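Local coordinates for protein shikimate 5-dehydrogenase AroE (5-dehydroshikimate reductase) (Mycobacterium tuberculosis, PDB 4P4G) that probably catalyses the reversible, NADP-dependent reduction of 3-dehydroshikimate to shikimate, the fourth of seven steps on the way to chorismate, at residues A117-V122 with V141-V146. Numbering follows the deposited sequence.
Sequences AGHALV and VTDITV
Leu121 and Thr145 lie side by side on one face of a parallel strand pair, both pointing the same way. The methyl CD1 of Leu121 presses on CB of Thr145 at 3.5 Å, tighter than usual for two carbons. Leu121 has an off-rotamer chi1 of -147°, and its CD1 branch leans over toward Thr145. On the same face, His119 turns the ND1 edge of its ring toward the carboxylate of Asp143. In the model ND1 of His119 and OD1 of Asp143 are too close for a hydrogen bond, so the exact placing of these groups is doubtful. A water bridges the two strands here. It donates to Asp143 OD2 and to Ala120 O (2.8 Å from the water), and accepts a hydrogen bond from Thr145 OG1. Thr145 N also donates to Ala120 O at 2.9 Å, so this carbonyl has two donors. The ladder continues with Ala120 N to Asp143 O and Val122 N to Thr145 O, and before the strands begin Thr142 N reaches Gly118 O at 2.9 Å. These are the two strands of a beta-alpha-beta unit in a six-stranded parallel sheet. The order of its strands is that of a Rossmann fold, consistent with the NADP-binding domain of this family. Helix 129-139 makes the crossover and packs on the opposite face, where Leu136 touches Ala120, Val122, Val141 and Ile144. Across that face, CG2 of Val122 meets CG2 of Ile144 at 4.0 Å, the two side chains crossing at a slant. Ile144 sets this methyl anti to its backbone N, while CG1 (chi1 -68°) turns to the CB of Ala120, 4.3 Å away. The same CB is 4.2 Å from CG1 of Val141, which extends the apolar row toward the start of the strands.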
loop_
_atom_site.group_PDB
_atom_site.type_symbol
_atom_site.label_atom_id
_atom_site.label_comp_id
_atom_site.label_asym_id
_atom_site.label_seq_id
_atom_site.Cartn_x
_atom_site.Cartn_y
_atom_site.Cartn_z
ATOM N N ALA A 117 15.205 -3.379 10.825
ATOM C CA ALA A 117 15.526 -3.199 12.243
ATOM C C ALA A 117 16.252 -1.900 12.588
ATOM O O ALA A 117 16.521 -1.629 13.764
ATOM C CB ALA A 117 16.325 -4.389 12.752
ATOM N N GLY A 118 16.574 -1.105 11.574
ATOM C CA GLY A 118 17.388 0.078 11.794
ATOM C C GLY A 118 16.705 1.368 11.392
ATOM O O GLY A 118 15.548 1.598 11.739
ATOM N N HIS A 119 17.433 2.221 10.681
ATOM C CA HIS A 119 16.889 3.503 10.254
ATOM C C HIS A 119 16.158 3.320 8.939
ATOM O O HIS A 119 16.649 2.619 8.048
ATOM C CB HIS A 119 18.016 4.521 10.085
ATOM C CG HIS A 119 18.968 4.561 11.239
ATOM N ND1 HIS A 119 18.614 5.045 12.479
ATOM C CD2 HIS A 119 20.266 4.185 11.341
ATOM C CE1 HIS A 119 19.647 4.956 13.299
ATOM N NE2 HIS A 119 20.664 4.443 12.631
ATOM N N ALA A 120 14.992 3.951 8.802
ATOM C CA ALA A 120 14.192 3.803 7.590
ATOM C C ALA A 120 13.799 5.157 7.030
ATOM O O ALA A 120 13.799 6.154 7.750
ATOM C CB ALA A 120 12.943 2.980 7.866
ATOM N N LEU A 121 13.471 5.176 5.745
ATOM C CA LEU A 121 12.993 6.373 5.067
ATOM C C LEU A 121 11.663 6.041 4.414
ATOM O O LEU A 121 11.496 4.957 3.846
ATOM C CB LEU A 121 14.013 6.760 3.997
ATOM C CG LEU A 121 14.308 8.188 3.581
ATOM C CD1 LEU A 121 14.683 9.011 4.779
ATOM C CD2 LEU A 121 15.481 8.153 2.615
ATOM N N VAL A 122 10.707 6.963 4.490
ATOM C CA VAL A 122 9.433 6.792 3.800
ATOM C C VAL A 122 9.250 8.000 2.921
ATOM O O VAL A 122 9.348 9.127 3.397
ATOM C CB VAL A 122 8.243 6.712 4.788
ATOM C CG1 VAL A 122 6.900 6.904 4.060
ATOM C CG2 VAL A 122 8.270 5.390 5.558
ATOM N N VAL A 141 11.717 -1.173 13.216
ATOM C CA VAL A 141 12.716 -0.130 12.905
ATOM C C VAL A 141 12.916 0.842 14.081
ATOM O O VAL A 141 12.006 1.052 14.879
ATOM C CB VAL A 141 12.400 0.647 11.588
ATOM C CG1 VAL A 141 12.244 -0.325 10.406
ATOM C CG2 VAL A 141 11.179 1.529 11.748
ATOM N N THR A 142 14.116 1.404 14.210
ATOM C CA THR A 142 14.408 2.266 15.362
ATOM C C THR A 142 13.938 3.701 15.130
ATOM O O THR A 142 13.574 4.416 16.072
ATOM C CB THR A 142 15.906 2.268 15.731
ATOM O OG1 THR A 142 16.686 2.685 14.601
ATOM C CG2 THR A 142 16.367 0.881 16.186
ATOM N N ASP A 143 13.935 4.127 13.875
ATOM C CA ASP A 143 13.552 5.493 13.566
ATOM C C ASP A 143 13.180 5.619 12.104
ATOM O O ASP A 143 13.661 4.857 11.261
ATOM C CB ASP A 143 14.674 6.468 13.922
ATOM C CG ASP A 143 15.792 6.442 12.927
ATOM O OD1 ASP A 143 16.578 5.476 12.963
ATOM O OD2 ASP A 143 15.885 7.380 12.106
ATOM N N ILE A 144 12.289 6.562 11.813
ATOM C CA ILE A 144 11.788 6.763 10.471
ATOM C C ILE A 144 11.927 8.228 10.097
ATOM O O ILE A 144 11.547 9.104 10.863
ATOM C CB ILE A 144 10.305 6.361 10.365
ATOM C CG1 ILE A 144 10.158 4.840 10.535
ATOM C CG2 ILE A 144 9.704 6.852 9.030
ATOM C CD1 ILE A 144 8.716 4.373 10.784
ATOM N N THR A 145 12.488 8.497 8.922
ATOM C CA THR A 145 12.473 9.860 8.394
ATOM C C THR A 145 11.429 9.919 7.275
ATOM O O THR A 145 11.447 9.101 6.357
ATOM C CB THR A 145 13.876 10.282 7.888
ATOM O OG1 THR A 145 14.810 10.284 8.981
ATOM C CG2 THR A 145 13.844 11.676 7.255
ATOM N N VAL A 146 10.489 10.860 7.376
ATOM C CA VAL A 146 9.462 11.048 6.352
ATOM C C VAL A 146 9.889 12.170 5.417
ATOM O O VAL A 146 10.163 13.282 5.861
ATOM C CB VAL A 146 8.112 11.417 6.988
ATOM C CG1 VAL A 146 7.077 11.784 5.908
ATOM C CG2 VAL A 146 7.608 10.271 7.845
HETATM O O HOH W 1 15.751 7.280 9.396
#